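Local atomic coordinates of N-isopropylammelide isopropylaminohydrolase (Burkholderia multivorans ATCC 17616, PDB entry 6NBO), a protein that belongs to the amidohydrolase family of TIM-barrel metalloproteins and holds zinc ions at the barrel mouth. Residues L58-V62 / V344-A349; L116-T121 / R385-S390; I300-D304 / S315-R321; L337-L341 / L375-V380. All blocks are in the same frame, centred on the assembly; numbering follows the deposited sequence.

Contact 1: residues L58-V62 / V344-A349; sequences LPGLV and VTHGAA
V62 and L61, on the first strand of the amidohydrolase barrel (56-66), pack against V344, T345 and A348 where a loop runs into helix 346-352. A single backbone hydrogen bond joins the two segments. V62 N gives it to V344 O at 2.9 Å; the bond is moderately bent (145°), and the donor is tilted from the carbonyl plane. The side chain of V62 then packs against the first turn of the helix. Its CG1, set anti to the backbone N (chi1 -179°), meets A348 CB at 3.6 Å, while CG2, beside the backbone N, lies 3.9 Å from T345 O. One residue earlier, L61 runs side by side with T345, both pointing the same way, and L61 CD2 touches T345 CG2 at 3.7 Å. T345 stands at the N-cap position but does not cap. Its OG1 bonds instead to L341 O of the preceding helix, leaving the methyl to the apolar side. P59 closes the contact at its more open end, where P59 CG comes within 3.8 Å of CE1 of H346, the two side chains crossing at about a right angle. Y357 covers this corner, taking the H346 ring edge-to-face and hydrogen-bonding to G60 O. On the other flank, M318 of helix 318-328 packs on both L61 and V344. V62 O is buried and has no partner in the model. A short helix laid against the first strand, which leads to the zinc ligands H65, near its end, and H67, just past it, fits the TIM-barrel architecture of the amidohydrolases.

Contact 2: residues L116-T121 / R385-S390; sequences LAAGTT and RRLVVS
A118 and G119, where the chain leaves helix 104-117, come up against R385 and V388 without any backbone-to-backbone hydrogen bond; the nearest CA pair, those of G119 and V388, is 5.6 Å apart. G119 turns the chain with a positive phi of 94° as the C-prime residue of a Schellman motif: G119 N returns to L116 O at 2.9 Å, and T120 N reaches back to the carbonyl five residues earlier. With no side chain there, R385 and V388 can come close to the turn. R385 leaves its backbone with CG beside the N (chi1 -48°) and then bends twice, which curls the aliphatic part over the A118 carbonyl and returns the guanidinium to the same oxygen. R385 NH1 donates to A118 O at 2.9 Å, the oxygen sitting at the guanidinium edge but somewhat out of its plane, with a bent N-H...O angle of 139°. The guanidinium also makes a salt bridge to D317 and a hydrogen bond to P383 O. The contact thus joins two parts of the fold, the helix-to-strand turn at the N-terminal end of barrel strand 120-128 and strand 387-390, which lies between strands 367-370 and 393-397 beside the barrel. V388 lays its two methyls along the turn, CG2 at 3.8 Å from G119 CA and CG1 at 3.7 Å from L116 O. Farther on, the methyl of T121, CG2, lies 3.9 Å from S390 CB, while the hydroxyls of the two residues bond to D366 and to Q151 O respectively. A water bridges A117 O and R385 O, donating to both.

Contact 3: residues I300-D304 / S315-R321; sequences IGGND and SPDMLER. With ZN (zinc ion), chain B; ZN (zinc ion), chain M.
N303 meets S315, M318 and R321 around its side-chain amide, and hydrogen bonds carry most of the contact. S315 N donates to N303 OD1 at 3.1 Å and 159°, from above the carbonyl plane and off the lone pairs. R321 adds two weak bonds to the same oxygen, NH2 at 3.0 Å and NE at 3.3 Å, its guanidinium turned 72° from the amide, and a water donates to it at 2.6 Å. N303 ND2 gives S315 O only a weak bond; its stronger partner is E63. Among nonbonded contacts, M318 SD lies 3.3 Å from N303 ND2, N303 CA lies over one face of the R321 guanidinium, toward its rim, and R321 CD lies against G302 O, a buried oxygen with no partner in the model. N303, held by these bonds, directly precedes the shared zinc ligand: D304 OD1 binds one zinc ion at 2.3 Å together with H65, H67 and H218, and D304 OD2 the other at 2.4 Å, with H250 and a water. Strand 299-301, the last of the barrel, is linked in this way to the start of helix 318-328, with F115 of helix 104-117 packing on both N303 and M318.

Contact 4: residues L337-L341 / L375-V380; sequences LEVAL and LAEAVV
L341 and L375 are brought together by different first torsions: a chi1 of 179° swings the L341 CG away from the backbone N, whereas in L375 CG lies beside the N (chi1 -62°), and the two side chains cross at about a right angle with L341 CD2 and L375 CD2 4.0 Å apart. On its other flank L341 meets V379, whose CG2 lies 3.8 Å from L341 CB and also leans on the carbonyl of L337. One turn back, L337 sends its branched end across the second helix. L337 CD2 drops between two residues four apart, at 3.7 Å from A376 CB and again at 3.7 Å from V380 CG1. The small side chain of A376 lets the helices come close here, with the CA atoms of L337 and A376 only 5.5 Å apart. Helices 334-342 and 375-381 pack at a local axis separation of 9.0 Å and a crossing angle of 65°. The first comes after helix 318-328, which follows the last barrel strand, so the interface packs a helix near the C-terminal end of the barrel sequence against the helix that connects strands 367-370 and 387-390. V379 also packs on M323 of helix 318-328, and I56 of the first barrel strand touches L375. At the partly exposed margin E338 lays its extended chain across L375, E338 CD resting 3.9 Å from L375 CD1. Its carboxylate takes a bond from a water, E338 OE2 to the water oxygen being 2.6 Å, and that water in turn accepts from A376 N in the first turn of helix 375-381.

From the N terminus, segment 58-62 opens the long loop that contact 1 closes at 344-349, and 116-121 opens a second, closed by contact 2 at 385-390; the two cross. Contact 3, joining 300-304 to 315-321, closes a short loop nested inside both. Contact 4 opens after it at 337-341 and closes at 375-380, nested in contact 2 but crossing contact 1. Backbone bonds between L61 and both G119 and T121 tie contacts 1 and 2 directly. L319 packs on L341, linking contacts 3 and 4. Contacts 1 and 3 tie the first and last barrel strands to the C-terminal helices, contact 2 ties the barrel to strand 387-390, and contact 4 packs two helices together.

Contact 1: residues L58-V62 / V344-A349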
loop_
_atom_site.group_PDB
_atom_site.type_symbol
_atom_site.label_atom_id
_atom_site.label_comp_id
_atom_site.label_asym_id
_atom_site.label_seq_id
_atom_site.Cartn_x
_atom_site.Cartn_y
_atom_site.Cartn_z
ATOM N N LEU A 58 13.262 8.411 8.910
ATOM C CA LEU A 58 12.621 7.261 8.297
ATOM C C LEU A 58 12.620 7.417 6.785
ATOM O O LEU A 58 12.526 8.537 6.275
ATOM C CB LEU A 58 11.168 7.119 8.783
ATOM C CG LEU A 58 10.917 6.918 10.273
ATOM C CD1 LEU A 58 9.404 7.016 10.594
ATOM C CD2 LEU A 58 11.490 5.585 10.752
ATOM N N PRO A 59 12.729 6.321 6.033
ATOM C CA PRO A 59 12.421 6.394 4.600
ATOM C C PRO A 59 10.953 6.756 4.421
ATOM O O PRO A 59 10.155 6.660 5.353
ATOM C CB PRO A 59 12.725 4.972 4.095
ATOM C CG PRO A 59 12.459 4.101 5.289
ATOM C CD PRO A 59 12.862 4.933 6.510
ATOM N N GLY A 60 10.600 7.203 3.218
ATOM C CA GLY A 60 9.211 7.550 2.953
ATOM C C GLY A 60 8.296 6.386 3.301
ATOM O O GLY A 60 8.640 5.244 3.018
ATOM N N LEU A 61 7.159 6.646 3.940
ATOM C CA LEU A 61 6.268 5.555 4.305
ATOM C C LEU A 61 5.507 5.091 3.063
ATOM O O LEU A 61 5.433 5.796 2.051
ATOM C CB LEU A 61 5.309 6.005 5.426
ATOM C CG LEU A 61 6.025 6.607 6.647
ATOM C CD1 LEU A 61 5.065 7.041 7.786
ATOM C CD2 LEU A 61 7.087 5.637 7.200
ATOM N N VAL A 62 4.977 3.874 3.127
ATOM C CA VAL A 62 4.341 3.242 1.980
ATOM C C VAL A 62 2.941 2.802 2.390
ATOM O O VAL A 62 2.786 2.068 3.370
ATOM C CB VAL A 62 5.149 2.034 1.475
ATOM C CG1 VAL A 62 4.482 1.396 0.248
ATOM C CG2 VAL A 62 6.596 2.458 1.167
ATOM N N VAL A 344 5.276 -1.225 6.533
ATOM C CA VAL A 344 4.920 0.040 5.895
ATOM C C VAL A 344 6.148 0.808 5.426
ATOM O O VAL A 344 6.043 1.991 5.079
ATOM C CB VAL A 344 4.036 0.919 6.810
ATOM C CG1 VAL A 344 2.822 0.135 7.296
ATOM C CG2 VAL A 344 4.832 1.504 7.996
ATOM N N THR A 345 7.315 0.154 5.397
ATOM C CA THR A 345 8.519 0.747 4.826
ATOM C C THR A 345 9.183 -0.239 3.861
ATOM O O THR A 345 8.659 -0.471 2.766
ATOM C CB THR A 345 9.488 1.212 5.929
ATOM O OG1 THR A 345 9.718 0.158 6.879
ATOM C CG2 THR A 345 8.909 2.438 6.685
ATOM N N HIS A 346 10.337 -0.809 4.228
ATOM C CA HIS A 346 11.115 -1.599 3.267
ATOM C C HIS A 346 10.348 -2.817 2.763
ATOM O O HIS A 346 10.468 -3.188 1.586
ATOM C CB HIS A 346 12.439 -2.042 3.892
ATOM C CG HIS A 346 13.290 -0.907 4.349
ATOM N ND1 HIS A 346 13.101 -0.283 5.563
ATOM C CD2 HIS A 346 14.319 -0.264 3.747
ATOM C CE1 HIS A 346 13.983 0.692 5.695
ATOM N NE2 HIS A 346 14.738 0.720 4.610
ATOM N N GLY A 347 9.591 -3.479 3.642
ATOM C CA GLY A 347 8.841 -4.655 3.216
ATOM C C GLY A 347 7.724 -4.307 2.248
ATOM O O GLY A 347 7.537 -4.983 1.233
ATOM N N ALA A 348 6.974 -3.241 2.541
ATOM C CA ALA A 348 5.944 -2.784 1.610
ATOM C C ALA A 348 6.548 -2.389 0.269
ATOM O O ALA A 348 5.983 -2.688 -0.791
ATOM C CB ALA A 348 5.187 -1.592 2.203
ATOM N N ALA A 349 7.683 -1.685 0.292
ATOM C CA ALA A 349 8.298 -1.277 -0.965
ATOM C C ALA A 349 8.760 -2.493 -1.761
ATOM O O ALA A 349 8.530 -2.578 -2.973
ATOM C CB ALA A 349 9.463 -0.314 -0.698
#

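Contact 2: residues L116-T121 / R385-S390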
loop_
_atom_site.group_PDB
_atom_site.type_symbol
_atom_site.label_atom_id
_atom_site.label_comp_id
_atom_site.label_asym_id
_atom_site.label_seq_id
_atom_site.Cartn_x
_atom_site.Cartn_y
_atom_site.Cartn_z
ATOM N N LEU A 116 0.772 12.255 2.099
ATOM C CA LEU A 116 2.055 12.944 1.941
ATOM C C LEU A 116 2.410 13.755 3.184
ATOM O O LEU A 116 3.539 13.675 3.686
ATOM C CB LEU A 116 2.018 13.843 0.707
ATOM C CG LEU A 116 3.340 14.547 0.353
ATOM C CD1 LEU A 116 4.479 13.520 0.124
ATOM C CD2 LEU A 116 3.159 15.430 -0.859
ATOM N N ALA A 117 1.454 14.525 3.715
ATOM C CA ALA A 117 1.744 15.348 4.888
ATOM C C ALA A 117 2.149 14.501 6.092
ATOM O O ALA A 117 2.899 14.965 6.963
ATOM C CB ALA A 117 0.529 16.215 5.242
ATOM N N ALA A 118 1.644 13.274 6.174
ATOM C CA ALA A 118 2.002 12.329 7.224
ATOM C C ALA A 118 3.162 11.417 6.825
ATOM O O ALA A 118 3.376 10.384 7.474
ATOM C CB ALA A 118 0.782 11.477 7.609
ATOM N N GLY A 119 3.910 11.762 5.769
ATOM C CA GLY A 119 5.150 11.058 5.461
ATOM C C GLY A 119 5.057 9.901 4.476
ATOM O O GLY A 119 6.071 9.233 4.244
ATOM N N THR A 120 3.894 9.645 3.886
ATOM C CA THR A 120 3.744 8.574 2.900
ATOM C C THR A 120 3.993 9.132 1.505
ATOM O O THR A 120 3.304 10.059 1.076
ATOM C CB THR A 120 2.350 7.953 2.987
ATOM O OG1 THR A 120 2.249 7.209 4.211
ATOM C CG2 THR A 120 2.097 7.030 1.788
ATOM N N THR A 121 4.992 8.584 0.803
ATOM C CA THR A 121 5.369 9.093 -0.514
ATOM C C THR A 121 5.158 8.066 -1.618
ATOM O O THR A 121 5.465 8.341 -2.785
ATOM C CB THR A 121 6.836 9.541 -0.506
ATOM O OG1 THR A 121 7.663 8.425 -0.155
ATOM C CG2 THR A 121 7.041 10.661 0.517
ATOM N N ARG A 385 4.983 14.154 11.890
ATOM C CA ARG A 385 6.127 14.220 10.982
ATOM C C ARG A 385 6.679 15.639 11.023
ATOM O O ARG A 385 6.073 16.573 10.482
ATOM C CB ARG A 385 5.743 13.835 9.554
ATOM C CG ARG A 385 4.943 12.559 9.399
ATOM C CD ARG A 385 5.522 11.370 10.165
ATOM N NE ARG A 385 4.742 11.045 11.360
ATOM C CZ ARG A 385 3.698 10.216 11.367
ATOM N NH1 ARG A 385 3.296 9.628 10.247
ATOM N NH2 ARG A 385 3.055 9.973 12.502
ATOM N N ARG A 386 7.819 15.818 11.682
ATOM C CA ARG A 386 8.397 17.153 11.766
ATOM C C ARG A 386 8.783 17.679 10.386
ATOM O O ARG A 386 8.609 18.870 10.093
ATOM C CB ARG A 386 9.614 17.139 12.682
ATOM C CG ARG A 386 10.179 18.537 12.863
ATOM C CD ARG A 386 11.620 18.496 13.263
ATOM N NE ARG A 386 11.782 17.944 14.598
ATOM C CZ ARG A 386 12.947 17.541 15.085
ATOM N NH1 ARG A 386 14.039 17.629 14.332
ATOM N NH2 ARG A 386 13.017 17.047 16.314
ATOM N N LEU A 387 9.290 16.802 9.528
ATOM C CA LEU A 387 9.744 17.156 8.188
ATOM C C LEU A 387 9.419 16.006 7.254
ATOM O O LEU A 387 9.632 14.846 7.605
ATOM C CB LEU A 387 11.255 17.421 8.148
ATOM C CG LEU A 387 11.825 17.809 6.776
ATOM C CD1 LEU A 387 11.305 19.179 6.361
ATOM C CD2 LEU A 387 13.344 17.812 6.800
ATOM N N VAL A 388 8.882 16.319 6.077
ATOM C CA VAL A 388 8.733 15.334 5.013
ATOM C C VAL A 388 9.461 15.886 3.800
ATOM O O VAL A 388 9.200 17.019 3.370
ATOM C CB VAL A 388 7.262 15.015 4.687
ATOM C CG1 VAL A 388 7.187 13.934 3.607
ATOM C CG2 VAL A 388 6.515 14.546 5.945
ATOM N N VAL A 389 10.400 15.100 3.282
ATOM C CA VAL A 389 11.089 15.380 2.031
ATOM C C VAL A 389 10.653 14.322 1.038
ATOM O O VAL A 389 10.642 13.128 1.362
ATOM C CB VAL A 389 12.615 15.356 2.211
ATOM C CG1 VAL A 389 13.304 15.620 0.878
ATOM C CG2 VAL A 389 13.030 16.365 3.269
ATOM N N SER A 390 10.283 14.746 -0.160
ATOM C CA SER A 390 9.852 13.797 -1.172
ATOM C C SER A 390 10.562 14.123 -2.468
ATOM O O SER A 390 10.501 15.264 -2.937
ATOM C CB SER A 390 8.335 13.844 -1.355
ATOM O OG SER A 390 7.936 12.920 -2.346
HETATM O O HOH W 1 4.843 17.062 7.964
#

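Contact 3: residues I300-D304 / S315-R321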
loop_
_atom_site.group_PDB
_atom_site.type_symbol
_atom_site.label_atom_id
_atom_site.label_comp_id
_atom_site.label_asym_id
_atom_site.label_seq_id
_atom_site.Cartn_x
_atom_site.Cartn_y
_atom_site.Cartn_z
ATOM N N ILE A 300 3.063 -6.802 3.175
ATOM C CA ILE A 300 2.745 -5.416 2.835
ATOM C C ILE A 300 1.635 -4.939 3.764
ATOM O O ILE A 300 0.592 -5.594 3.871
ATOM C CB ILE A 300 2.289 -5.307 1.365
ATOM C CG1 ILE A 300 3.340 -5.886 0.404
ATOM C CG2 ILE A 300 1.951 -3.846 1.015
ATOM C CD1 ILE A 300 2.791 -6.154 -0.994
ATOM N N GLY A 301 1.835 -3.803 4.420
ATOM C CA GLY A 301 0.783 -3.224 5.241
ATOM C C GLY A 301 -0.089 -2.265 4.441
ATOM O O GLY A 301 0.364 -1.632 3.493
ATOM N N GLY A 302 -1.363 -2.173 4.816
ATOM C CA GLY A 302 -2.246 -1.210 4.175
ATOM C C GLY A 302 -3.400 -0.821 5.076
ATOM O O GLY A 302 -3.736 -1.539 6.019
ATOM N N ASN A 303 -4.016 0.332 4.774
ATOM C CA ASN A 303 -5.215 0.731 5.518
ATOM C C ASN A 303 -6.449 -0.040 5.077
ATOM O O ASN A 303 -7.348 -0.270 5.892
ATOM C CB ASN A 303 -5.526 2.228 5.342
ATOM C CG ASN A 303 -4.747 3.107 6.291
ATOM O OD1 ASN A 303 -5.102 3.237 7.467
ATOM N ND2 ASN A 303 -3.678 3.728 5.787
ATOM N N ASP A 304 -6.513 -0.421 3.800
ATOM C CA ASP A 304 -7.766 -0.675 3.094
ATOM C C ASP A 304 -8.504 0.654 2.986
ATOM O O ASP A 304 -7.871 1.699 2.816
ATOM C CB ASP A 304 -8.634 -1.737 3.788
ATOM C CG ASP A 304 -9.314 -2.660 2.792
ATOM O OD1 ASP A 304 -9.087 -2.485 1.579
ATOM O OD2 ASP A 304 -10.070 -3.554 3.219
ATOM N N SER A 315 -6.588 5.807 8.220
ATOM C CA SER A 315 -5.870 7.042 8.510
ATOM C C SER A 315 -4.748 7.200 7.500
ATOM O O SER A 315 -4.160 6.202 7.069
ATOM C CB SER A 315 -5.298 7.024 9.938
ATOM O OG SER A 315 -4.230 7.935 10.094
ATOM N N PRO A 316 -4.427 8.434 7.100
ATOM C CA PRO A 316 -3.230 8.660 6.270
ATOM C C PRO A 316 -1.920 8.473 7.020
ATOM O O PRO A 316 -0.860 8.666 6.422
ATOM C CB PRO A 316 -3.391 10.123 5.812
ATOM C CG PRO A 316 -4.244 10.758 6.851
ATOM C CD PRO A 316 -5.159 9.678 7.397
ATOM N N ASP A 317 -1.952 8.122 8.305
ATOM C CA ASP A 317 -0.735 7.913 9.093
ATOM C C ASP A 317 -0.345 6.435 9.015
ATOM O O ASP A 317 -0.926 5.597 9.706
ATOM C CB ASP A 317 -0.973 8.355 10.538
ATOM C CG ASP A 317 0.295 8.348 11.360
ATOM O OD1 ASP A 317 1.275 7.728 10.914
ATOM O OD2 ASP A 317 0.329 8.961 12.441
ATOM N N MET A 318 0.663 6.101 8.192
ATOM C CA MET A 318 1.053 4.698 8.082
ATOM C C MET A 318 1.772 4.199 9.323
ATOM O O MET A 318 1.845 2.983 9.524
ATOM C CB MET A 318 1.927 4.452 6.849
ATOM C CG MET A 318 1.166 4.577 5.514
ATOM S SD MET A 318 -0.375 3.639 5.484
ATOM C CE MET A 318 0.259 1.958 5.580
ATOM N N LEU A 319 2.301 5.094 10.162
ATOM C CA LEU A 319 2.808 4.634 11.452
ATOM C C LEU A 319 1.672 4.071 12.291
ATOM O O LEU A 319 1.851 3.083 13.012
ATOM C CB LEU A 319 3.517 5.770 12.202
ATOM C CG LEU A 319 4.852 6.255 11.630
ATOM C CD1 LEU A 319 5.524 7.267 12.572
ATOM C CD2 LEU A 319 5.770 5.054 11.352
ATOM N N GLU A 320 0.485 4.683 12.203
ATOM C CA GLU A 320 -0.658 4.145 12.931
ATOM C C GLU A 320 -1.052 2.776 12.396
ATOM O O GLU A 320 -1.452 1.892 13.166
ATOM C CB GLU A 320 -1.842 5.107 12.858
ATOM C CG GLU A 320 -3.027 4.632 13.680
ATOM C CD GLU A 320 -3.979 5.762 13.972
ATOM O OE1 GLU A 320 -5.023 5.845 13.299
ATOM O OE2 GLU A 320 -3.659 6.585 14.853
ATOM N N ARG A 321 -0.971 2.579 11.078
ATOM C CA ARG A 321 -1.290 1.257 10.542
ATOM C C ARG A 321 -0.281 0.220 11.020
ATOM O O ARG A 321 -0.648 -0.921 11.341
ATOM C CB ARG A 321 -1.341 1.306 9.013
ATOM C CG ARG A 321 -1.790 -0.007 8.356
ATOM C CD ARG A 321 -3.106 -0.515 8.918
ATOM N NE ARG A 321 -4.134 0.524 9.042
ATOM C CZ ARG A 321 -5.405 0.273 9.352
ATOM N NH1 ARG A 321 -5.808 -0.976 9.542
ATOM N NH2 ARG A 321 -6.273 1.263 9.464
HETATM ZN ZN ZN B . -9.175 -3.623 -0.373
HETATM ZN ZN ZN M . -11.142 -4.831 1.521
HETATM O O HOH W 2 -3.417 3.954 9.283
HETATM O O HOH W 3 -11.859 -3.813 -0.428
#

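Contact 4: residues L337-L341 / L375-V380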
loop_
_atom_site.group_PDB
_atom_site.type_symbol
_atom_site.label_atom_id
_atom_site.label_comp_id
_atom_site.label_asym_id
_atom_site.label_seq_id
_atom_site.Cartn_x
_atom_site.Cartn_y
_atom_site.Cartn_z
ATOM N N LEU A 337 7.822 -4.822 17.013
ATOM C CA LEU A 337 7.308 -3.552 16.506
ATOM C C LEU A 337 8.074 -3.108 15.262
ATOM O O LEU A 337 7.498 -2.517 14.346
ATOM C CB LEU A 337 7.386 -2.479 17.590
ATOM C CG LEU A 337 6.101 -2.316 18.424
ATOM C CD1 LEU A 337 5.633 -3.657 18.972
ATOM C CD2 LEU A 337 6.358 -1.363 19.572
ATOM N N GLU A 338 9.377 -3.381 15.213
ATOM C CA GLU A 338 10.135 -3.025 14.018
ATOM C C GLU A 338 9.751 -3.907 12.838
ATOM O O GLU A 338 9.815 -3.458 11.689
ATOM C CB GLU A 338 11.639 -3.107 14.313
ATOM C CG GLU A 338 12.071 -2.043 15.323
ATOM C CD GLU A 338 13.561 -2.082 15.620
ATOM O OE1 GLU A 338 14.326 -2.547 14.756
ATOM O OE2 GLU A 338 13.957 -1.641 16.718
ATOM N N VAL A 339 9.340 -5.154 13.101
ATOM C CA VAL A 339 8.797 -5.982 12.029
ATOM C C VAL A 339 7.516 -5.364 11.492
ATOM O O VAL A 339 7.278 -5.339 10.279
ATOM C CB VAL A 339 8.561 -7.423 12.519
ATOM C CG1 VAL A 339 7.748 -8.197 11.482
ATOM C CG2 VAL A 339 9.883 -8.110 12.794
ATOM N N ALA A 340 6.669 -4.847 12.385
ATOM C CA ALA A 340 5.454 -4.189 11.917
ATOM C C ALA A 340 5.791 -2.935 11.122
ATOM O O ALA A 340 5.180 -2.670 10.078
ATOM C CB ALA A 340 4.537 -3.857 13.100
ATOM N N LEU A 341 6.784 -2.168 11.577
ATOM C CA LEU A 341 7.199 -0.982 10.824
ATOM C C LEU A 341 7.742 -1.358 9.446
ATOM O O LEU A 341 7.542 -0.625 8.467
ATOM C CB LEU A 341 8.246 -0.201 11.623
ATOM C CG LEU A 341 8.814 1.077 10.986
ATOM C CD1 LEU A 341 7.698 2.101 10.781
ATOM C CD2 LEU A 341 9.924 1.658 11.860
ATOM N N LEU A 375 12.680 3.389 17.138
ATOM C CA LEU A 375 11.688 3.042 16.122
ATOM C C LEU A 375 10.415 2.493 16.752
ATOM O O LEU A 375 9.312 2.768 16.269
ATOM C CB LEU A 375 12.257 2.019 15.131
ATOM C CG LEU A 375 13.475 2.412 14.282
ATOM C CD1 LEU A 375 13.985 1.214 13.495
ATOM C CD2 LEU A 375 13.122 3.534 13.330
ATOM N N ALA A 376 10.547 1.674 17.802
ATOM C CA ALA A 376 9.363 1.131 18.459
ATOM C C ALA A 376 8.502 2.249 19.038
ATOM O O ALA A 376 7.271 2.226 18.905
ATOM C CB ALA A 376 9.779 0.141 19.552
ATOM N N GLU A 377 9.134 3.258 19.654
ATOM C CA GLU A 377 8.380 4.414 20.134
ATOM C C GLU A 377 7.651 5.112 18.992
ATOM O O GLU A 377 6.487 5.500 19.137
ATOM C CB GLU A 377 9.297 5.410 20.850
ATOM C CG GLU A 377 8.534 6.616 21.394
ATOM C CD GLU A 377 9.438 7.764 21.852
ATOM O OE1 GLU A 377 10.636 7.539 22.132
ATOM O OE2 GLU A 377 8.939 8.905 21.932
ATOM N N ALA A 378 8.322 5.294 17.853
ATOM C CA ALA A 378 7.674 5.945 16.721
ATOM C C ALA A 378 6.427 5.191 16.285
ATOM O O ALA A 378 5.429 5.808 15.891
ATOM C CB ALA A 378 8.647 6.068 15.547
ATOM N N VAL A 379 6.470 3.853 16.317
ATOM C CA VAL A 379 5.289 3.073 15.945
ATOM C C VAL A 379 4.121 3.359 16.893
ATOM O O VAL A 379 3.002 3.658 16.452
ATOM C CB VAL A 379 5.620 1.571 15.897
ATOM C CG1 VAL A 379 4.327 0.748 15.768
ATOM C CG2 VAL A 379 6.543 1.276 14.718
ATOM N N VAL A 380 4.347 3.276 18.205
ATOM C CA VAL A 380 3.185 3.392 19.095
ATOM C C VAL A 380 2.813 4.850 19.369
ATOM O O VAL A 380 1.629 5.164 19.562
ATOM C CB VAL A 380 3.396 2.630 20.419
ATOM C CG1 VAL A 380 3.798 1.183 20.152
ATOM C CG2 VAL A 380 4.397 3.334 21.316
HETATM O O HOH W 4 13.081 0.197 18.378
#